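Local coordinates for ferric iron-binding periplasmic protein (PDB 6J2S), which binds ferric iron in the periplasm, probably for delivery to an ABC transporter, and here holds gallium(III) in the predicted iron site, at residues 103-108 and 189-194; 195-200 and 208-213. All coordinates share one frame; numbering follows the deposited sequence.

Contact 1: 103-108 and 189-194; sequences RVLAYN and MALINN. With PO4 (phosphate ion), chain C.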
ATOM      1  N   ARG A 103      -5.522  -0.427  -6.366  1.00 15.06           N
ATOM      2  CA  ARG A 103      -6.592   0.545  -6.235  1.00 13.58           C
ATOM      3  C   ARG A 103      -7.880  -0.031  -6.798  1.00 11.70           C
ATOM      4  O   ARG A 103      -7.862  -0.766  -7.785  1.00 15.25           O
ATOM      5  CB  ARG A 103      -6.221   1.829  -6.971  1.00 11.65           C
ATOM      6  CG  ARG A 103      -4.935   2.435  -6.423  1.00 13.52           C
ATOM      7  CD  ARG A 103      -5.174   2.845  -4.988  1.00 13.31           C
ATOM      8  NE  ARG A 103      -6.068   3.999  -4.921  1.00 14.24           N
ATOM      9  CZ  ARG A 103      -6.461   4.580  -3.791  1.00 16.28           C
ATOM     10  NH1 ARG A 103      -6.041   4.110  -2.617  1.00 15.67           N
ATOM     11  NH2 ARG A 103      -7.256   5.654  -3.841  1.00 14.97           N
ATOM     12  N   VAL A 104      -9.000   0.294  -6.153  1.00 14.03           N
ATOM     13  CA  VAL A 104     -10.321  -0.152  -6.585  1.00 12.81           C
ATOM     14  C   VAL A 104     -11.335   0.962  -6.351  1.00 14.90           C
ATOM     15  O   VAL A 104     -11.083   1.953  -5.655  1.00 14.72           O
ATOM     16  CB  VAL A 104     -10.789  -1.427  -5.843  1.00 14.80           C
ATOM     17  CG1 VAL A 104      -9.859  -2.587  -6.082  1.00 15.81           C
ATOM     18  CG2 VAL A 104     -10.909  -1.141  -4.344  1.00 15.36           C
ATOM     19  N   LEU A 105     -12.500   0.788  -6.956  1.00 13.67           N
ATOM     20  CA  LEU A 105     -13.635   1.669  -6.734  1.00 14.27           C
ATOM     21  C   LEU A 105     -14.696   0.839  -6.020  1.00 15.49           C
ATOM     22  O   LEU A 105     -15.374   0.019  -6.641  1.00 15.86           O
ATOM     23  CB  LEU A 105     -14.135   2.220  -8.063  1.00 14.96           C
ATOM     24  CG  LEU A 105     -15.378   3.079  -7.963  1.00 14.45           C
ATOM     25  CD1 LEU A 105     -15.045   4.385  -7.255  1.00 18.14           C
ATOM     26  CD2 LEU A 105     -15.916   3.302  -9.373  1.00 19.05           C
ATOM     27  N   ALA A 106     -14.817   1.005  -4.716  1.00 11.17           N
ATOM     28  CA  ALA A 106     -15.883   0.304  -4.014  1.00 14.97           C
ATOM     29  C   ALA A 106     -17.182   1.049  -4.283  1.00 16.35           C
ATOM     30  O   ALA A 106     -17.187   2.277  -4.372  1.00 16.32           O
ATOM     31  CB  ALA A 106     -15.601   0.224  -2.512  1.00 16.21           C
ATOM     32  N   TYR A 107     -18.277   0.319  -4.464  1.00 16.92           N
ATOM     33  CA  TYR A 107     -19.541   1.006  -4.702  1.00 15.02           C
ATOM     34  C   TYR A 107     -20.674   0.221  -4.056  1.00 17.10           C
ATOM     35  O   TYR A 107     -20.538  -0.965  -3.746  1.00 16.43           O
ATOM     36  CB  TYR A 107     -19.810   1.216  -6.199  1.00 15.51           C
ATOM     37  CG  TYR A 107     -20.054  -0.058  -6.962  1.00 19.43           C
ATOM     38  CD1 TYR A 107     -18.998  -0.897  -7.305  1.00 18.18           C
ATOM     39  CD2 TYR A 107     -21.341  -0.425  -7.345  1.00 16.42           C
ATOM     40  CE1 TYR A 107     -19.211  -2.087  -8.010  1.00 20.16           C
ATOM     41  CE2 TYR A 107     -21.569  -1.610  -8.059  1.00 19.87           C
ATOM     42  CZ  TYR A 107     -20.499  -2.437  -8.379  1.00 19.11           C
ATOM     43  OH  TYR A 107     -20.722  -3.610  -9.071  1.00 20.94           O
ATOM     44  N   ASN A 108     -21.797   0.913  -3.852  1.00 17.43           N
ATOM     45  CA  ASN A 108     -22.997   0.315  -3.275  1.00 17.03           C
ATOM     46  C   ASN A 108     -24.025   0.194  -4.386  1.00 16.42           C
ATOM     47  O   ASN A 108     -24.528   1.224  -4.863  1.00 16.14           O
ATOM     48  CB  ASN A 108     -23.535   1.167  -2.125  1.00 16.78           C
ATOM     49  CG  ASN A 108     -24.643   0.470  -1.346  1.00 23.06           C
ATOM     50  OD1 ASN A 108     -25.549  -0.110  -1.938  1.00 22.25           O
ATOM     51  ND2 ASN A 108     -24.558   0.505  -0.006  1.00 18.18           N
ATOM     52  N   MET A 189     -19.899   5.579  -3.616  1.00 14.11           N
ATOM     53  CA  MET A 189     -18.669   4.935  -4.061  1.00 14.52           C
ATOM     54  C   MET A 189     -17.508   5.516  -3.276  1.00 13.75           C
ATOM     55  O   MET A 189     -17.606   6.613  -2.714  1.00 17.05           O
ATOM     56  CB  MET A 189     -18.348   5.184  -5.549  1.00 18.57           C
ATOM     57  CG  MET A 189     -19.470   5.126  -6.550  1.00 27.55           C
ATOM     58  SD  MET A 189     -18.897   5.738  -8.157  1.00 26.51           S
ATOM     59  CE  MET A 189     -18.879   7.505  -7.936  1.00 25.46           C
ATOM     60  N   ALA A 190     -16.379   4.808  -3.292  1.00 15.78           N
ATOM     61  CA  ALA A 190     -15.171   5.405  -2.730  1.00 14.98           C
ATOM     62  C   ALA A 190     -13.933   4.752  -3.323  1.00 13.78           C
ATOM     63  O   ALA A 190     -13.931   3.559  -3.635  1.00 15.12           O
ATOM     64  CB  ALA A 190     -15.129   5.301  -1.194  1.00 15.09           C
ATOM     65  N   LEU A 191     -12.872   5.552  -3.444  1.00 13.82           N
ATOM     66  CA  LEU A 191     -11.564   5.097  -3.897  1.00 13.19           C
ATOM     67  C   LEU A 191     -10.772   4.563  -2.708  1.00 14.59           C
ATOM     68  O   LEU A 191     -10.417   5.329  -1.806  1.00 14.25           O
ATOM     69  CB  LEU A 191     -10.803   6.254  -4.538  1.00 16.41           C
ATOM     70  CG  LEU A 191     -11.424   6.959  -5.739  1.00 17.13           C
ATOM     71  CD1 LEU A 191     -10.582   8.184  -6.084  1.00 16.11           C
ATOM     72  CD2 LEU A 191     -11.490   6.012  -6.933  1.00 16.02           C
ATOM     73  N   ILE A 192     -10.476   3.267  -2.717  1.00 14.16           N
ATOM     74  CA  ILE A 192      -9.745   2.646  -1.622  1.00 14.87           C
ATOM     75  C   ILE A 192      -8.783   1.606  -2.187  1.00 17.99           C
ATOM     76  O   ILE A 192      -8.613   1.490  -3.411  1.00 14.88           O
ATOM     77  CB  ILE A 192     -10.715   2.003  -0.610  1.00 16.24           C
ATOM     78  CG1 ILE A 192     -11.631   0.992  -1.309  1.00 16.12           C
ATOM     79  CG2 ILE A 192     -11.527   3.083   0.142  1.00 17.47           C
ATOM     80  CD1 ILE A 192     -12.231  -0.068  -0.360  1.00 18.65           C
ATOM     81  N   ASN A 193      -8.131   0.854  -1.305  1.00 16.31           N
ATOM     82  CA  ASN A 193      -7.398  -0.336  -1.720  1.00 15.49           C
ATOM     83  C   ASN A 193      -8.280  -1.584  -1.592  1.00 14.97           C
ATOM     84  O   ASN A 193      -9.267  -1.611  -0.849  1.00 15.39           O
ATOM     85  CB  ASN A 193      -6.125  -0.497  -0.885  1.00 14.71           C
ATOM     86  CG  ASN A 193      -5.229   0.728  -0.938  1.00 15.68           C
ATOM     87  OD1 ASN A 193      -5.172   1.433  -1.948  1.00 16.12           O
ATOM     88  ND2 ASN A 193      -4.503   0.978   0.155  1.00 14.71           N
ATOM     89  N   ASN A 194      -7.898  -2.633  -2.326  1.00 13.88           N
ATOM     90  CA  ASN A 194      -8.776  -3.794  -2.471  1.00 16.83           C
ATOM     91  C   ASN A 194      -8.947  -4.571  -1.173  1.00 16.52           C
ATOM     92  O   ASN A 194     -10.019  -5.130  -0.931  1.00 17.88           O
ATOM     93  CB  ASN A 194      -8.232  -4.722  -3.552  1.00 15.59           C
ATOM     94  CG  ASN A 194      -6.922  -5.383  -3.142  1.00 17.77           C
ATOM     95  OD1 ASN A 194      -5.888  -4.707  -2.934  1.00 16.24           O
ATOM     96  ND2 ASN A 194      -6.966  -6.706  -2.972  1.00 17.65           N
TER
HETATM   97  P   PO4 C 401      -3.056   3.180   2.726  1.00 20.66           P
HETATM   98  O1  PO4 C 401      -1.549   3.113   2.579  1.00 18.47           O
HETATM   99  O2  PO4 C 401      -3.628   3.759   1.480  1.00 19.72           O
HETATM  100  O3  PO4 C 401      -3.614   1.806   2.942  1.00 15.93           O
HETATM  101  O4  PO4 C 401      -3.424   4.031   3.930  1.00 17.60           O
HETATM  102  O   HOH W   1      -8.606   7.288  -1.539  1.00 17.95           O

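Contact 2: 195-200 and 208-213; sequences YYWYTL and NSRLHY. With GA (gallium (III) ion), chain D.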
ATOM      1  N   TYR A 195      -7.905  -4.649  -0.339  1.00 16.81           N
ATOM      2  CA  TYR A 195      -7.942  -5.581   0.780  1.00 14.41           C
ATOM      3  C   TYR A 195      -8.948  -5.166   1.846  1.00 17.74           C
ATOM      4  O   TYR A 195      -9.349  -6.006   2.658  1.00 18.63           O
ATOM      5  CB  TYR A 195      -6.531  -5.737   1.384  1.00 12.71           C
ATOM      6  CG  TYR A 195      -5.867  -4.434   1.757  1.00 16.70           C
ATOM      7  CD1 TYR A 195      -5.010  -3.782   0.868  1.00 15.61           C
ATOM      8  CD2 TYR A 195      -6.093  -3.847   3.004  1.00 13.62           C
ATOM      9  CE1 TYR A 195      -4.393  -2.573   1.220  1.00 14.57           C
ATOM     10  CE2 TYR A 195      -5.489  -2.641   3.367  1.00 13.37           C
ATOM     11  CZ  TYR A 195      -4.649  -2.009   2.468  1.00 12.79           C
ATOM     12  OH  TYR A 195      -4.065  -0.823   2.813  1.00 13.64           O
ATOM     13  N   TYR A 196      -9.371  -3.898   1.869  1.00 13.89           N
ATOM     14  CA  TYR A 196     -10.326  -3.473   2.891  1.00 17.03           C
ATOM     15  C   TYR A 196     -11.678  -4.135   2.707  1.00 19.23           C
ATOM     16  O   TYR A 196     -12.382  -4.401   3.695  1.00 16.93           O
ATOM     17  CB  TYR A 196     -10.500  -1.967   2.869  1.00 14.53           C
ATOM     18  CG  TYR A 196      -9.272  -1.220   3.315  1.00 12.85           C
ATOM     19  CD1 TYR A 196      -8.385  -0.715   2.380  1.00 16.25           C
ATOM     20  CD2 TYR A 196      -9.006  -1.015   4.667  1.00 14.12           C
ATOM     21  CE1 TYR A 196      -7.257  -0.038   2.757  1.00 14.78           C
ATOM     22  CE2 TYR A 196      -7.874  -0.323   5.065  1.00 14.53           C
ATOM     23  CZ  TYR A 196      -7.002   0.158   4.099  1.00 17.04           C
ATOM     24  OH  TYR A 196      -5.889   0.861   4.471  1.00 18.59           O
ATOM     25  N   TRP A 197     -12.054  -4.399   1.457  1.00 17.11           N
ATOM     26  CA  TRP A 197     -13.337  -5.035   1.178  1.00 18.56           C
ATOM     27  C   TRP A 197     -13.332  -6.493   1.621  1.00 22.18           C
ATOM     28  O   TRP A 197     -14.336  -6.997   2.146  1.00 21.13           O
ATOM     29  CB  TRP A 197     -13.649  -4.919  -0.314  1.00 18.55           C
ATOM     30  CG  TRP A 197     -15.012  -5.366  -0.684  1.00 20.15           C
ATOM     31  CD1 TRP A 197     -16.162  -4.639  -0.599  1.00 21.37           C
ATOM     32  CD2 TRP A 197     -15.382  -6.641  -1.225  1.00 23.90           C
ATOM     33  NE1 TRP A 197     -17.221  -5.384  -1.044  1.00 20.81           N
ATOM     34  CE2 TRP A 197     -16.772  -6.619  -1.428  1.00 22.85           C
ATOM     35  CE3 TRP A 197     -14.672  -7.802  -1.545  1.00 26.10           C
ATOM     36  CZ2 TRP A 197     -17.470  -7.708  -1.951  1.00 25.28           C
ATOM     37  CZ3 TRP A 197     -15.370  -8.885  -2.055  1.00 31.24           C
ATOM     38  CH2 TRP A 197     -16.755  -8.828  -2.251  1.00 29.04           C
ATOM     39  N   TYR A 198     -12.211  -7.189   1.419  1.00 20.15           N
ATOM     40  CA  TYR A 198     -12.137  -8.578   1.847  1.00 22.50           C
ATOM     41  C   TYR A 198     -12.122  -8.687   3.360  1.00 22.90           C
ATOM     42  O   TYR A 198     -12.635  -9.663   3.912  1.00 27.12           O
ATOM     43  CB  TYR A 198     -10.918  -9.257   1.217  1.00 19.80           C
ATOM     44  CG  TYR A 198     -11.068  -9.334  -0.275  1.00 21.32           C
ATOM     45  CD1 TYR A 198     -11.700 -10.413  -0.863  1.00 24.84           C
ATOM     46  CD2 TYR A 198     -10.645  -8.285  -1.096  1.00 19.61           C
ATOM     47  CE1 TYR A 198     -11.882 -10.467  -2.226  1.00 23.08           C
ATOM     48  CE2 TYR A 198     -10.829  -8.329  -2.462  1.00 21.67           C
ATOM     49  CZ  TYR A 198     -11.452  -9.436  -3.018  1.00 24.26           C
ATOM     50  OH  TYR A 198     -11.638  -9.519  -4.377  1.00 35.67           O
ATOM     51  N   THR A 199     -11.584  -7.687   4.053  1.00 22.12           N
ATOM     52  CA  THR A 199     -11.653  -7.702   5.512  1.00 26.80           C
ATOM     53  C   THR A 199     -13.089  -7.539   5.991  1.00 28.79           C
ATOM     54  O   THR A 199     -13.544  -8.272   6.879  1.00 28.99           O
ATOM     55  CB  THR A 199     -10.753  -6.608   6.095  1.00 24.49           C
ATOM     56  OG1 THR A 199      -9.384  -6.913   5.795  1.00 25.19           O
ATOM     57  CG2 THR A 199     -10.933  -6.497   7.610  1.00 25.64           C
ATOM     58  N   LEU A 200     -13.820  -6.596   5.398  1.00 24.70           N
ATOM     59  CA  LEU A 200     -15.242  -6.452   5.680  1.00 27.32           C
ATOM     60  C   LEU A 200     -16.000  -7.740   5.373  1.00 29.15           C
ATOM     61  O   LEU A 200     -16.837  -8.179   6.171  1.00 33.86           O
ATOM     62  CB  LEU A 200     -15.796  -5.280   4.867  1.00 27.58           C
ATOM     63  CG  LEU A 200     -17.220  -4.764   5.047  1.00 32.15           C
ATOM     64  CD1 LEU A 200     -17.496  -4.369   6.488  1.00 28.74           C
ATOM     65  CD2 LEU A 200     -17.465  -3.581   4.103  1.00 31.89           C
ATOM     66  N   ASN A 208     -23.375  -5.314   1.451  1.00 27.27           N
ATOM     67  CA  ASN A 208     -24.052  -4.473   0.474  1.00 25.23           C
ATOM     68  C   ASN A 208     -23.101  -4.069  -0.648  1.00 27.21           C
ATOM     69  O   ASN A 208     -23.490  -4.018  -1.820  1.00 27.87           O
ATOM     70  CB  ASN A 208     -24.605  -3.225   1.156  1.00 28.79           C
ATOM     71  CG  ASN A 208     -25.640  -3.548   2.210  1.00 31.45           C
ATOM     72  OD1 ASN A 208     -26.525  -4.377   2.001  1.00 35.29           O
ATOM     73  ND2 ASN A 208     -25.533  -2.887   3.353  1.00 29.26           N
ATOM     74  N   SER A 209     -21.856  -3.770  -0.303  1.00 20.67           N
ATOM     75  CA  SER A 209     -20.949  -3.136  -1.236  1.00 21.47           C
ATOM     76  C   SER A 209     -20.288  -4.170  -2.142  1.00 20.22           C
ATOM     77  O   SER A 209     -20.233  -5.366  -1.838  1.00 20.89           O
ATOM     78  CB  SER A 209     -19.888  -2.354  -0.476  1.00 20.23           C
ATOM     79  OG  SER A 209     -19.095  -3.257   0.269  1.00 24.79           O
ATOM     80  N   ARG A 210     -19.797  -3.681  -3.276  1.00 17.71           N
ATOM     81  CA  ARG A 210     -19.082  -4.462  -4.267  1.00 20.07           C
ATOM     82  C   ARG A 210     -17.823  -3.697  -4.658  1.00 19.98           C
ATOM     83  O   ARG A 210     -17.699  -2.497  -4.391  1.00 19.04           O
ATOM     84  CB  ARG A 210     -19.949  -4.726  -5.505  1.00 21.02           C
ATOM     85  CG  ARG A 210     -21.135  -5.643  -5.239  1.00 24.59           C
ATOM     86  CD  ARG A 210     -20.668  -7.040  -4.798  1.00 31.19           C
ATOM     87  NE  ARG A 210     -21.803  -7.930  -4.531  1.00 35.55           N
ATOM     88  CZ  ARG A 210     -22.339  -8.123  -3.329  1.00 35.57           C
ATOM     89  NH1 ARG A 210     -21.848  -7.498  -2.265  1.00 34.18           N
ATOM     90  NH2 ARG A 210     -23.372  -8.941  -3.182  1.00 37.73           N
ATOM     91  N   LEU A 211     -16.890  -4.396  -5.296  1.00 17.54           N
ATOM     92  CA  LEU A 211     -15.686  -3.762  -5.812  1.00 19.01           C
ATOM     93  C   LEU A 211     -15.778  -3.657  -7.323  1.00 15.90           C
ATOM     94  O   LEU A 211     -16.204  -4.600  -7.995  1.00 20.36           O
ATOM     95  CB  LEU A 211     -14.416  -4.527  -5.431  1.00 18.08           C
ATOM     96  CG  LEU A 211     -13.966  -4.468  -3.976  1.00 17.01           C
ATOM     97  CD1 LEU A 211     -12.558  -5.056  -3.865  1.00 19.52           C
ATOM     98  CD2 LEU A 211     -14.051  -3.031  -3.467  1.00 19.15           C
ATOM     99  N   HIS A 212     -15.384  -2.502  -7.842  1.00 17.90           N
ATOM    100  CA  HIS A 212     -15.170  -2.281  -9.262  1.00 17.48           C
ATOM    101  C   HIS A 212     -13.682  -2.081  -9.520  1.00 19.27           C
ATOM    102  O   HIS A 212     -13.035  -1.272  -8.841  1.00 16.42           O
ATOM    103  CB  HIS A 212     -15.946  -1.060  -9.748  1.00 16.85           C
ATOM    104  CG  HIS A 212     -15.726  -0.759 -11.199  1.00 22.67           C
ATOM    105  ND1 HIS A 212     -16.170  -1.590 -12.205  1.00 21.42           N
ATOM    106  CD2 HIS A 212     -15.099   0.274 -11.810  1.00 22.65           C
ATOM    107  CE1 HIS A 212     -15.827  -1.080 -13.376  1.00 22.75           C
ATOM    108  NE2 HIS A 212     -15.175   0.050 -13.165  1.00 26.12           N
ATOM    109  N   TYR A 213     -13.146  -2.820 -10.486  1.00 19.31           N
ATOM    110  CA  TYR A 213     -11.755  -2.714 -10.915  1.00 19.77           C
ATOM    111  C   TYR A 213     -11.727  -1.976 -12.243  1.00 21.60           C
ATOM    112  O   TYR A 213     -12.397  -2.392 -13.198  1.00 20.78           O
ATOM    113  CB  TYR A 213     -11.118  -4.097 -11.085  1.00 19.82           C
ATOM    114  CG  TYR A 213     -10.919  -4.862  -9.795  1.00 20.00           C
ATOM    115  CD1 TYR A 213     -11.958  -5.593  -9.230  1.00 21.51           C
ATOM    116  CD2 TYR A 213      -9.698  -4.841  -9.132  1.00 20.46           C
ATOM    117  CE1 TYR A 213     -11.787  -6.283  -8.053  1.00 17.74           C
ATOM    118  CE2 TYR A 213      -9.518  -5.534  -7.944  1.00 19.69           C
ATOM    119  CZ  TYR A 213     -10.576  -6.246  -7.414  1.00 19.53           C
ATOM    120  OH  TYR A 213     -10.419  -6.931  -6.238  1.00 22.62           O
TER
HETATM  121 GA    GA D 402      -4.031   0.425   4.205  1.00 16.50          GA
HETATM  122  O   HOH W   2      -3.702   1.926   5.546  1.00 16.09           O

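Contact 1: 103-108 and 189-194
Arg103 folds back over the neighbouring strand to reach Asn193, although its CB starts away from it. CG lies beside the backbone N, and further bends at chi2 and chi3 (-64° and -70°) turn the chain round. CD then passes 3.4 Å from Asn193 OD1, while NE runs past Ile192 O at 3.9 Å; this carbonyl sits against one face of the guanidinium, toward its rim. NH1 donates to Asn193 OD1 at 2.9 Å, coming from above the amide plane, with the two flat groups 74° apart. NH2 rests 3.7 Å from Leu191 CB and gives a hydrogen bond at 3.1 Å to water 1, which in turn donates to Leu191 O. Asn193 is thus held at OD1, while its ND2 donates to phosphate O2 (3.2 Å) and to the phenolic oxygen of Tyr195, a gallium ligand: Asn193 is second-shell to the metal. Behind this end the antiparallel strands pair through Val104–Ile192 and Ala106–Ala190, both hydrogen-bonded pairs. Leu105 CD1 packs on Met189 CB (3.8 Å) on one face, and Val104 CG2 on Ile192 CG1 (3.8 Å) on the other. Helix 175-183 covers the Ala190 and Ile192 face, helix 140-153 touches Arg103 and Asn193, and strands 133-135 and 210-212 extend the sheet beyond 189-193 and 96-107 respectively.

Contact 2: 195-200 and 208-213
Leu211 lies over one face of the Trp197 indole: its CG stands 3.9 Å from the centroid of the five-membered ring, 25° off the normal, in a CH-pi contact, leucine and indole pointing opposite ways as they pass. Trp197 reaches from the helix toward the strand because its chi1 of -172° sets CG opposite the backbone N, and it turns its NE1 edge to Ser209. NE1 makes two weak hydrogen bonds there, to Ser209 O, near the indole plane, and to Ser209 OG, each 3.1 Å long. Ser209 OG has a stronger partner in Glu183, and Ser209 O also accepts from Arg210 NH1 at 2.7 Å. The indole meets Tyr198 as well, placing CE3 over the centre of that phenol ring. Tyr198 CE2 touches Leu211 CD1 at 4.0 Å. Tyr198 and Tyr213 reach toward each other from the two segments, and a weak hydrogen bond of 3.4 Å joins Tyr198 OH to Tyr213 OH. Near the N-terminal end of the same helix, Tyr195 and Tyr196 lead away from the strand, and both OH atoms bind gallium at 1.9 Å. His11, Glu59, water 2 and phosphate O3 complete six ligands. Bonds this short are consistent with phenolate ligands suited to a hard trivalent ion, whereas the strand side is held mainly by apolar and aromatic packing with weak polar links.

Overall arrangement
Contact 1 is wholly buried within the sheet, whereas contact 2, partly buried, lays a helix against a strand nearer the surface. They adjoin: strand 189-193 is followed in the chain by helix 195-204, and strand 96-107 pairs with both 189-193 and 210-212, Leu105 O probably accepting a hydrogen bond from His212 N at 2.8 Å. Regular backbone pairing dominates contact 1; side-chain packing, with a CH-pi contact and weak hydrogen bonds, dominates contact 2. Their chemistry converges at the junction of strand and helix, where 189-194 supplies a second-shell amide and 195-200 two metal ligands. His11 and Glu59, from distant parts of the sequence, join them, as expected of a cleft-type periplasmic binding protein.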